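Local coordinates for acetyltransferase (Klebsiella pneumoniae, PDB 5XUN), which probably acetylates glycyl-tRNA with acetyl-CoA as donor, acting as the GNAT-family toxin KacT of a type II toxin-antitoxin system, at residues B[60-72]-B[86-100]. The protein carries 1 engineered substitution. Numbering follows the deposited sequence.
With ACO (acetyl coenzyme *a), chain E.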
ATOM      1  N   LEU B  60      19.265  16.905  -3.951  1.00 37.33           N
ATOM      2  CA  LEU B  60      20.360  16.071  -4.418  1.00 25.81           C
ATOM      3  C   LEU B  60      19.950  14.628  -4.676  1.00 31.03           C
ATOM      4  O   LEU B  60      20.770  13.847  -5.177  1.00 30.65           O
ATOM      5  CB  LEU B  60      21.519  16.107  -3.407  1.00 29.55           C
ATOM      6  CG  LEU B  60      22.368  17.385  -3.309  1.00 37.62           C
ATOM      7  CD1 LEU B  60      22.917  17.779  -4.672  1.00 37.37           C
ATOM      8  CD2 LEU B  60      21.622  18.550  -2.672  1.00 36.66           C
ATOM      9  N   GLY B  61      18.716  14.259  -4.354  1.00 31.24           N
ATOM     10  CA  GLY B  61      18.206  12.937  -4.661  1.00 24.46           C
ATOM     11  C   GLY B  61      16.745  12.851  -4.288  1.00 18.24           C
ATOM     12  O   GLY B  61      16.225  13.697  -3.553  1.00 22.60           O
ATOM     13  N   TYR B  62      16.081  11.821  -4.807  1.00 18.63           N
ATOM     14  CA  TYR B  62      14.666  11.653  -4.504  1.00 18.98           C
ATOM     15  C   TYR B  62      14.259  10.207  -4.751  1.00 20.37           C
ATOM     16  O   TYR B  62      14.968   9.456  -5.429  1.00 17.50           O
ATOM     17  CB  TYR B  62      13.808  12.613  -5.339  1.00 25.79           C
ATOM     18  CG  TYR B  62      13.589  12.185  -6.779  1.00 16.59           C
ATOM     19  CD1 TYR B  62      14.512  12.500  -7.780  1.00 22.29           C
ATOM     20  CD2 TYR B  62      12.447  11.496  -7.143  1.00 11.77           C
ATOM     21  CE1 TYR B  62      14.300  12.105  -9.100  1.00 14.04           C
ATOM     22  CE2 TYR B  62      12.227  11.107  -8.431  1.00 19.16           C
ATOM     23  CZ  TYR B  62      13.149  11.416  -9.415  1.00 26.86           C
ATOM     24  OH  TYR B  62      12.900  11.007 -10.705  1.00 15.82           O
ATOM     25  N   TYR B  63      13.099   9.826  -4.200  1.00 16.35           N
ATOM     26  CA  TYR B  63      12.507   8.527  -4.515  1.00 19.52           C
ATOM     27  C   TYR B  63      10.988   8.608  -4.383  1.00 12.35           C
ATOM     28  O   TYR B  63      10.454   9.521  -3.750  1.00 18.01           O
ATOM     29  CB  TYR B  63      13.086   7.402  -3.635  1.00 13.68           C
ATOM     30  CG  TYR B  63      12.642   7.339  -2.183  1.00 17.33           C
ATOM     31  CD1 TYR B  63      11.415   6.776  -1.828  1.00 13.38           C
ATOM     32  CD2 TYR B  63      13.466   7.800  -1.165  1.00 13.36           C
ATOM     33  CE1 TYR B  63      11.023   6.690  -0.500  1.00 12.66           C
ATOM     34  CE2 TYR B  63      13.082   7.724   0.165  1.00 19.00           C
ATOM     35  CZ  TYR B  63      11.859   7.165   0.493  1.00 21.38           C
ATOM     36  OH  TYR B  63      11.474   7.080   1.811  1.00 20.00           O
ATOM     37  N   THR B  64      10.291   7.632  -4.988  1.00 15.65           N
ATOM     38  CA  THR B  64       8.831   7.580  -4.955  1.00 16.57           C
ATOM     39  C   THR B  64       8.340   6.191  -4.547  1.00 12.37           C
ATOM     40  O   THR B  64       8.948   5.174  -4.888  1.00 11.79           O
ATOM     41  CB  THR B  64       8.210   7.933  -6.329  1.00 11.57           C
ATOM     42  OG1 THR B  64       8.453   6.872  -7.252  1.00 15.09           O
ATOM     43  CG2 THR B  64       8.817   9.197  -6.887  1.00 12.38           C
ATOM     44  N   LEU B  65       7.194   6.157  -3.849  1.00 23.09           N
ATOM     45  CA  LEU B  65       6.567   4.917  -3.391  1.00 16.25           C
ATOM     46  C   LEU B  65       5.109   4.868  -3.828  1.00 11.05           C
ATOM     47  O   LEU B  65       4.384   5.857  -3.707  1.00 18.33           O
ATOM     48  CB  LEU B  65       6.641   4.790  -1.860  1.00 13.38           C
ATOM     49  CG  LEU B  65       8.061   4.788  -1.293  1.00 16.43           C
ATOM     50  CD1 LEU B  65       8.074   4.814   0.234  1.00 14.00           C
ATOM     51  CD2 LEU B  65       8.802   3.578  -1.811  1.00 10.20           C
ATOM     52  N   SER B  66       4.680   3.709  -4.321  1.00 10.37           N
ATOM     53  CA  SER B  66       3.293   3.500  -4.707  1.00 14.02           C
ATOM     54  C   SER B  66       2.843   2.131  -4.228  1.00 13.67           C
ATOM     55  O   SER B  66       3.623   1.177  -4.254  1.00 12.83           O
ATOM     56  CB  SER B  66       3.117   3.589  -6.233  1.00 14.73           C
ATOM     57  OG  SER B  66       3.690   4.792  -6.724  1.00 20.33           O
ATOM     58  N   GLY B  67       1.595   2.038  -3.778  1.00 18.01           N
ATOM     59  CA  GLY B  67       1.027   0.739  -3.472  1.00 14.04           C
ATOM     60  C   GLY B  67       0.879  -0.105  -4.723  1.00 19.97           C
ATOM     61  O   GLY B  67       0.536   0.386  -5.797  1.00 18.82           O
ATOM     62  N   SER B  68       1.086  -1.405  -4.574  1.00 14.40           N
ATOM     63  CA  SER B  68       1.086  -2.279  -5.736  1.00 12.85           C
ATOM     64  C   SER B  68       0.816  -3.700  -5.276  1.00 16.87           C
ATOM     65  O   SER B  68       0.609  -3.964  -4.089  1.00 20.34           O
ATOM     66  CB  SER B  68       2.414  -2.201  -6.488  1.00 17.59           C
ATOM     67  OG  SER B  68       3.479  -2.636  -5.664  1.00 18.55           O
ATOM     68  N   CYS B  69       0.786  -4.607  -6.244  1.00 17.63           N
ATOM     69  CA  CYS B  69       0.836  -6.037  -5.996  1.00 18.66           C
ATOM     70  C   CYS B  69       1.503  -6.672  -7.205  1.00 16.13           C
ATOM     71  O   CYS B  69       1.658  -6.041  -8.253  1.00 24.09           O
ATOM     72  CB  CYS B  69      -0.557  -6.633  -5.730  1.00 18.43           C
ATOM     73  SG  CYS B  69      -1.783  -6.392  -7.037  1.00 27.04           S
ATOM     74  N   PHE B  70       1.922  -7.922  -7.046  1.00 24.06           N
ATOM     75  CA  PHE B  70       2.638  -8.615  -8.108  1.00 30.58           C
ATOM     76  C   PHE B  70       2.296 -10.094  -8.053  1.00 37.46           C
ATOM     77  O   PHE B  70       1.912 -10.621  -7.005  1.00 24.72           O
ATOM     78  CB  PHE B  70       4.152  -8.396  -8.002  1.00 30.93           C
ATOM     79  CG  PHE B  70       4.787  -9.042  -6.798  1.00 24.72           C
ATOM     80  CD1 PHE B  70       4.810  -8.397  -5.574  1.00 22.29           C
ATOM     81  CD2 PHE B  70       5.398 -10.279  -6.906  1.00 30.59           C
ATOM     82  CE1 PHE B  70       5.407  -8.982  -4.475  1.00 33.61           C
ATOM     83  CE2 PHE B  70       5.999 -10.874  -5.811  1.00 22.01           C
ATOM     84  CZ  PHE B  70       6.005 -10.226  -4.594  1.00 21.69           C
ATOM     85  N   GLU B  71       2.429 -10.750  -9.207  1.00 29.32           N
ATOM     86  CA  GLU B  71       2.027 -12.145  -9.350  1.00 37.94           C
ATOM     87  C   GLU B  71       2.783 -13.043  -8.381  1.00 28.21           C
ATOM     88  O   GLU B  71       4.011 -12.987  -8.292  1.00 36.92           O
ATOM     89  CB  GLU B  71       2.244 -12.621 -10.785  1.00 29.38           C
ATOM     90  CG  GLU B  71       1.214 -12.094 -11.770  1.00 60.03           C
ATOM     91  CD  GLU B  71       1.208 -12.863 -13.078  1.00 72.41           C
ATOM     92  OE1 GLU B  71       1.660 -14.030 -13.086  1.00 66.99           O
ATOM     93  OE2 GLU B  71       0.750 -12.300 -14.095  1.00 63.89           O
ATOM     94  N   ARG B  72       2.035 -13.884  -7.667  1.00 31.68           N
ATOM     95  CA  ARG B  72       2.636 -14.806  -6.708  1.00 32.06           C
ATOM     96  C   ARG B  72       3.700 -15.691  -7.349  1.00 41.39           C
ATOM     97  O   ARG B  72       4.691 -16.040  -6.695  1.00 31.52           O
ATOM     98  CB  ARG B  72       1.529 -15.646  -6.065  1.00 31.08           C
ATOM     99  CG  ARG B  72       1.942 -17.034  -5.610  1.00 31.38           C
ATOM    100  CD  ARG B  72       0.738 -17.838  -5.170  1.00 25.83           C
ATOM    101  NE  ARG B  72      -0.248 -18.019  -6.231  1.00 36.92           N
ATOM    102  CZ  ARG B  72      -1.445 -18.567  -6.046  1.00 39.00           C
ATOM    103  NH1 ARG B  72      -1.809 -18.983  -4.841  1.00 44.81           N
ATOM    104  NH2 ARG B  72      -2.288 -18.691  -7.063  1.00 57.67           N
ATOM    105  N   TYR B  86      -3.542 -16.305  -2.963  1.00 38.78           N
ATOM    106  CA  TYR B  86      -4.202 -15.532  -4.001  1.00 33.73           C
ATOM    107  C   TYR B  86      -3.242 -15.359  -5.166  1.00 34.16           C
ATOM    108  O   TYR B  86      -2.055 -15.680  -5.074  1.00 34.79           O
ATOM    109  CB  TYR B  86      -4.644 -14.152  -3.494  1.00 48.31           C
ATOM    110  CG  TYR B  86      -5.236 -14.134  -2.102  1.00 45.66           C
ATOM    111  CD1 TYR B  86      -6.573 -14.442  -1.890  1.00 41.00           C
ATOM    112  CD2 TYR B  86      -4.462 -13.789  -1.008  1.00 45.82           C
ATOM    113  CE1 TYR B  86      -7.119 -14.414  -0.619  1.00 39.61           C
ATOM    114  CE2 TYR B  86      -4.996 -13.761   0.267  1.00 44.77           C
ATOM    115  CZ  TYR B  86      -6.324 -14.074   0.456  1.00 40.52           C
ATOM    116  OH  TYR B  86      -6.858 -14.042   1.726  1.00 31.14           O
ATOM    117  N   GLN B  87      -3.767 -14.810  -6.264  1.00 40.15           N
ATOM    118  CA  GLN B  87      -2.961 -14.664  -7.471  1.00 32.83           C
ATOM    119  C   GLN B  87      -1.814 -13.685  -7.276  1.00 38.50           C
ATOM    120  O   GLN B  87      -0.722 -13.884  -7.823  1.00 33.60           O
ATOM    121  CB  GLN B  87      -3.838 -14.187  -8.627  1.00 45.25           C
ATOM    122  CG  GLN B  87      -3.147 -14.240  -9.979  1.00 51.95           C
ATOM    123  CD  GLN B  87      -4.030 -13.734 -11.101  1.00 61.33           C
ATOM    124  OE1 GLN B  87      -4.855 -14.468 -11.638  1.00 67.74           O
ATOM    125  NE2 GLN B  87      -3.872 -12.458 -11.446  1.00 62.35           N
ATOM    126  N   ASN B  88      -2.034 -12.634  -6.493  1.00 35.37           N
ATOM    127  CA  ASN B  88      -1.049 -11.581  -6.304  1.00 28.11           C
ATOM    128  C   ASN B  88      -0.679 -11.439  -4.837  1.00 28.47           C
ATOM    129  O   ASN B  88      -1.515 -11.610  -3.944  1.00 26.48           O
ATOM    130  CB  ASN B  88      -1.573 -10.239  -6.828  1.00 21.89           C
ATOM    131  CG  ASN B  88      -1.874 -10.276  -8.307  1.00 36.67           C
ATOM    132  OD1 ASN B  88      -0.990 -10.516  -9.128  1.00 37.78           O
ATOM    133  ND2 ASN B  88      -3.134 -10.068  -8.654  1.00 32.36           N
ATOM    134  N   ALA B  89       0.505 -11.138  -4.618  1.00 21.30           N
ATOM    135  CA  ALA B  89       0.980 -10.750  -3.301  1.00 20.90           C
ATOM    136  C   ALA B  89       0.969  -9.229  -3.180  1.00 23.61           C
ATOM    137  O   ALA B  89       1.390  -8.536  -4.107  1.00 22.87           O
ATOM    138  CB  ALA B  89       2.397 -11.264  -3.063  1.00 17.01           C
ATOM    139  N   PRO B  90       0.514  -8.688  -2.051  1.00 19.25           N
ATOM    140  CA  PRO B  90       0.485  -7.233  -1.899  1.00 16.17           C
ATOM    141  C   PRO B  90       1.891  -6.699  -1.705  1.00 19.90           C
ATOM    142  O   PRO B  90       2.773  -7.388  -1.178  1.00 12.73           O
ATOM    143  CB  PRO B  90      -0.367  -7.023  -0.642  1.00 18.05           C
ATOM    144  CG  PRO B  90      -0.110  -8.272   0.187  1.00 11.52           C
ATOM    145  CD  PRO B  90       0.119  -9.392  -0.816  1.00 15.32           C
ATOM    146  N   SER B  91       2.104  -5.466  -2.160  1.00 11.69           N
ATOM    147  CA  SER B  91       3.437  -4.885  -2.105  1.00 13.26           C
ATOM    148  C   SER B  91       3.353  -3.365  -2.113  1.00 14.97           C
ATOM    149  O   SER B  91       2.278  -2.770  -2.249  1.00 15.66           O
ATOM    150  CB  SER B  91       4.293  -5.372  -3.281  1.00 13.18           C
ATOM    151  OG  SER B  91       3.652  -5.082  -4.514  1.00 20.99           O
ATOM    152  N   VAL B  92       4.521  -2.753  -1.932  1.00  9.90           N
ATOM    153  CA  VAL B  92       4.793  -1.358  -2.251  1.00 14.67           C
ATOM    154  C   VAL B  92       5.880  -1.355  -3.318  1.00 20.33           C
ATOM    155  O   VAL B  92       6.822  -2.152  -3.252  1.00 19.36           O
ATOM    156  CB  VAL B  92       5.247  -0.558  -1.013  1.00  9.27           C
ATOM    157  CG1 VAL B  92       5.706   0.849  -1.401  1.00 17.12           C
ATOM    158  CG2 VAL B  92       4.128  -0.475   0.003  1.00 25.07           C
ATOM    159  N   THR B  93       5.756  -0.471  -4.298  1.00 20.66           N
ATOM    160  CA  THR B  93       6.731  -0.377  -5.379  1.00 15.03           C
ATOM    161  C   THR B  93       7.602   0.856  -5.195  1.00 13.51           C
ATOM    162  O   THR B  93       7.092   1.953  -4.958  1.00 13.05           O
ATOM    163  CB  THR B  93       6.039  -0.329  -6.743  1.00 14.16           C
ATOM    164  OG1 THR B  93       5.472  -1.615  -7.033  1.00 14.70           O
ATOM    165  CG2 THR B  93       7.044   0.043  -7.846  1.00 18.37           C
ATOM    166  N   LEU B  94       8.917   0.661  -5.266  1.00 18.07           N
ATOM    167  CA  LEU B  94       9.857   1.773  -5.391  1.00 19.31           C
ATOM    168  C   LEU B  94       9.863   2.149  -6.864  1.00 22.04           C
ATOM    169  O   LEU B  94      10.514   1.494  -7.681  1.00 14.27           O
ATOM    170  CB  LEU B  94      11.243   1.370  -4.900  1.00 16.60           C
ATOM    171  CG  LEU B  94      12.390   2.369  -5.012  1.00 15.67           C
ATOM    172  CD1 LEU B  94      12.074   3.616  -4.228  1.00 14.85           C
ATOM    173  CD2 LEU B  94      13.685   1.749  -4.501  1.00 13.60           C
ATOM    174  N   GLY B  95       9.081   3.170  -7.214  1.00 18.55           N
ATOM    175  CA  GLY B  95       8.931   3.520  -8.615  1.00 25.04           C
ATOM    176  C   GLY B  95      10.203   4.093  -9.205  1.00 31.26           C
ATOM    177  O   GLY B  95      10.557   3.793 -10.346  1.00 23.32           O
ATOM    178  N   ARG B  96      10.918   4.899  -8.421  1.00 27.91           N
ATOM    179  CA  ARG B  96      12.079   5.645  -8.866  1.00 21.60           C
ATOM    180  C   ARG B  96      12.977   5.927  -7.678  1.00 27.97           C
ATOM    181  O   ARG B  96      12.500   6.163  -6.564  1.00 16.50           O
ATOM    182  CB  ARG B  96      11.693   6.988  -9.482  1.00 28.29           C
ATOM    183  CG  ARG B  96      11.104   6.891 -10.841  1.00 44.10           C
ATOM    184  CD  ARG B  96      10.217   8.067 -11.089  1.00 26.49           C
ATOM    185  NE  ARG B  96       9.259   7.721 -12.120  1.00 27.20           N
ATOM    186  CZ  ARG B  96       8.089   7.157 -11.872  1.00 30.64           C
ATOM    187  NH1 ARG B  96       7.739   6.882 -10.619  1.00 46.20           N
ATOM    188  NH2 ARG B  96       7.278   6.870 -12.873  1.00 35.09           N
ATOM    189  N   LEU B  97      14.279   5.959  -7.949  1.00 17.70           N
ATOM    190  CA  LEU B  97      15.279   6.380  -6.983  1.00 16.51           C
ATOM    191  C   LEU B  97      16.437   6.976  -7.769  1.00 23.03           C
ATOM    192  O   LEU B  97      16.877   6.384  -8.757  1.00 20.45           O
ATOM    193  CB  LEU B  97      15.757   5.203  -6.128  1.00 15.48           C
ATOM    194  CG  LEU B  97      17.002   5.501  -5.292  1.00 29.60           C
ATOM    195  CD1 LEU B  97      16.586   6.200  -4.032  1.00 19.11           C
ATOM    196  CD2 LEU B  97      17.796   4.241  -4.980  1.00 32.44           C
ATOM    197  N   ALA B  98      16.911   8.148  -7.353  1.00 23.38           N
ATOM    198  CA  ALA B  98      17.967   8.822  -8.092  1.00 30.14           C
ATOM    199  C   ALA B  98      18.753   9.721  -7.153  1.00 29.09           C
ATOM    200  O   ALA B  98      18.181  10.365  -6.271  1.00 29.37           O
ATOM    201  CB  ALA B  98      17.403   9.647  -9.260  1.00 30.75           C
ATOM    202  N   ILE B  99      20.069   9.745  -7.353  1.00 33.07           N
ATOM    203  CA  ILE B  99      20.996  10.608  -6.628  1.00 33.99           C
ATOM    204  C   ILE B  99      21.710  11.485  -7.649  1.00 25.62           C
ATOM    205  O   ILE B  99      22.078  11.012  -8.727  1.00 25.41           O
ATOM    206  CB  ILE B  99      22.013   9.786  -5.807  1.00 30.56           C
ATOM    207  CG1 ILE B  99      21.308   8.950  -4.740  1.00 30.04           C
ATOM    208  CG2 ILE B  99      23.050  10.691  -5.164  1.00 26.62           C
ATOM    209  CD1 ILE B  99      20.844   9.760  -3.546  1.00 20.75           C
ATOM    210  N   ASP B 100      21.891  12.761  -7.321  1.00 30.69           N
ATOM    211  CA  ASP B 100      22.591  13.660  -8.231  1.00 38.98           C
ATOM    212  C   ASP B 100      24.063  13.279  -8.375  1.00 35.15           C
ATOM    213  O   ASP B 100      24.714  12.879  -7.405  1.00 36.62           O
ATOM    214  CB  ASP B 100      22.475  15.106  -7.759  1.00 35.30           C
ATOM    215  CG  ASP B 100      23.154  16.074  -8.712  1.00 44.73           C
ATOM    216  OD1 ASP B 100      22.605  16.293  -9.816  1.00 36.83           O
ATOM    217  OD2 ASP B 100      24.228  16.610  -8.363  1.00 44.65           O
TER
HETATM  218  N1A ACO E 201      28.293   3.584   2.719  1.00 59.17           N
HETATM  219  C2A ACO E 201      28.082   2.829   1.620  1.00 61.60           C
HETATM  220  N3A ACO E 201      28.767   2.963   0.467  1.00 64.79           N
HETATM  221  C4A ACO E 201      29.745   3.899   0.344  1.00 67.89           C
HETATM  222  C5A ACO E 201      30.031   4.763   1.507  1.00 68.91           C
HETATM  223  C6A ACO E 201      29.234   4.555   2.739  1.00 68.82           C
HETATM  224  N6A ACO E 201      29.452   5.317   3.839  1.00 60.87           N
HETATM  225  N7A ACO E 201      31.020   5.595   1.145  1.00 59.60           N
HETATM  226  C8A ACO E 201      31.333   5.294  -0.135  1.00 60.87           C
HETATM  227  N9A ACO E 201      30.598   4.278  -0.618  1.00 76.24           N
HETATM  228  C1B ACO E 201      30.720   3.753  -2.011  1.00 79.35           C
HETATM  229  C2B ACO E 201      31.048   2.268  -2.108  1.00 76.49           C
HETATM  230  O2B ACO E 201      32.441   2.076  -2.395  1.00 46.51           O
HETATM  231  C3B ACO E 201      30.184   1.762  -3.250  1.00 78.00           C
HETATM  232  O3B ACO E 201      30.935   1.777  -4.462  1.00 92.95           O
HETATM  233  P3B ACO E 201      30.731   0.672  -5.620  1.00 89.81           P
HETATM  234  O7A ACO E 201      31.556  -0.507  -5.158  1.00 86.23           O
HETATM  235  O8A ACO E 201      29.243   0.410  -5.631  1.00 82.46           O
HETATM  236  O9A ACO E 201      31.247   1.357  -6.864  1.00 73.63           O
HETATM  237  C4B ACO E 201      29.073   2.794  -3.392  1.00 77.83           C
HETATM  238  O4B ACO E 201      29.482   3.973  -2.697  1.00 63.97           O
HETATM  239  C5B ACO E 201      27.729   2.344  -2.827  1.00 78.83           C
HETATM  240  O5B ACO E 201      26.697   2.928  -3.619  1.00 62.69           O
HETATM  241  P1A ACO E 201      25.962   4.298  -3.191  1.00 44.33           P
HETATM  242  O1A ACO E 201      26.986   5.396  -3.073  1.00 42.85           O
HETATM  243  O2A ACO E 201      25.018   4.041  -2.045  1.00 44.57           O
HETATM  244  O3A ACO E 201      25.075   4.534  -4.503  1.00 49.46           O
HETATM  245  P2A ACO E 201      24.967   5.960  -5.233  1.00 37.68           P
HETATM  246  O4A ACO E 201      24.932   7.064  -4.209  1.00 32.17           O
HETATM  247  O5A ACO E 201      25.963   6.014  -6.366  1.00 53.43           O
HETATM  248  O6A ACO E 201      23.495   5.785  -5.855  1.00 43.11           O
HETATM  249  CBP ACO E 201      22.148   5.159  -7.702  1.00 35.44           C
HETATM  250  CCP ACO E 201      23.247   4.709  -6.756  1.00 32.03           C
HETATM  251  CDP ACO E 201      20.987   5.740  -6.907  1.00 34.28           C
HETATM  252  CEP ACO E 201      21.678   3.978  -8.537  1.00 31.72           C
HETATM  253  CAP ACO E 201      22.805   6.207  -8.593  1.00 36.97           C
HETATM  254  OAP ACO E 201      23.832   5.559  -9.354  1.00 37.48           O
HETATM  255  C9P ACO E 201      21.839   6.850  -9.540  1.00 28.52           C
HETATM  256  O9P ACO E 201      21.155   7.806  -9.200  1.00 36.55           O
HETATM  257  N8P ACO E 201      21.809   6.319 -10.754  1.00 35.14           N
HETATM  258  C7P ACO E 201      21.194   6.990 -11.876  1.00 33.16           C
HETATM  259  C6P ACO E 201      19.682   6.816 -11.877  1.00 35.39           C
HETATM  260  C5P ACO E 201      19.363   5.376 -11.567  1.00 41.55           C
HETATM  261  O5P ACO E 201      19.705   4.485 -12.329  1.00 31.52           O
HETATM  262  N4P ACO E 201      18.707   5.167 -10.427  1.00 32.93           N
HETATM  263  C3P ACO E 201      18.425   3.832  -9.942  1.00 28.47           C
HETATM  264  C2P ACO E 201      17.281   3.168 -10.691  1.00 35.06           C
HETATM  265  S1P ACO E 201      15.860   3.174  -9.650  1.00 55.04           S
HETATM  266  C   ACO E 201      15.064   1.927 -10.389  1.00 28.54           C
HETATM  267  O   ACO E 201      15.705   1.233 -11.153  1.00 25.69           O
HETATM  268  CH3 ACO E 201      13.607   1.714 -10.092  1.00 27.18           C
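The Phe70 ring carries the methyl of Ala89 over one face, CB standing 3.9 Å above the plane and offset toward the rim, while Ser91 meets its edge, CB in plane. Two residues further on, where the antiparallel pair of strands 59-71 and 88-99, neighbours in the middle of the GNAT sheet, comes to its end, the guanidinium of Arg72 lies flat against Tyr86 O, 3.1 Å from Arg72 CZ and over the centre of one face; its NH1 bonds instead to Ile84 O. The Arg96 guanidinium offers an edge to Thr64, with a weak bond from NH1 to OG1, and its cation-pi partner is Phe31 of helix 26-34.

On the other side of the sheet Tyr63, Leu65 and Leu97 pack against helix 108-126, while Leu94 leans on strand 131-135; Leu97 CD1 reaches Tyr63 CB at 3.7 Å. At Gly95 strand 88-99 carries a beta bulge, one extra residue against Thr64: its N-H reaches Thr64 O from 40° out of the carbonyl plane. Beyond the bulge, strand 88-99 turns backbone groups to acetyl-CoA, Leu97 O accepting from N4P (2.8 Å) and Ile99 N giving a nearly straight bond to O9P (173°), the usual GNAT way of holding the pantetheine arm.

Back toward Phe70, Ser68 OG, set between its own backbone N and carbonyl carbon (chi1 62°), joins two hydroxyls of the partner strand, Ser91 OG at 2.7 Å and Thr93 OG1 at 2.6 Å.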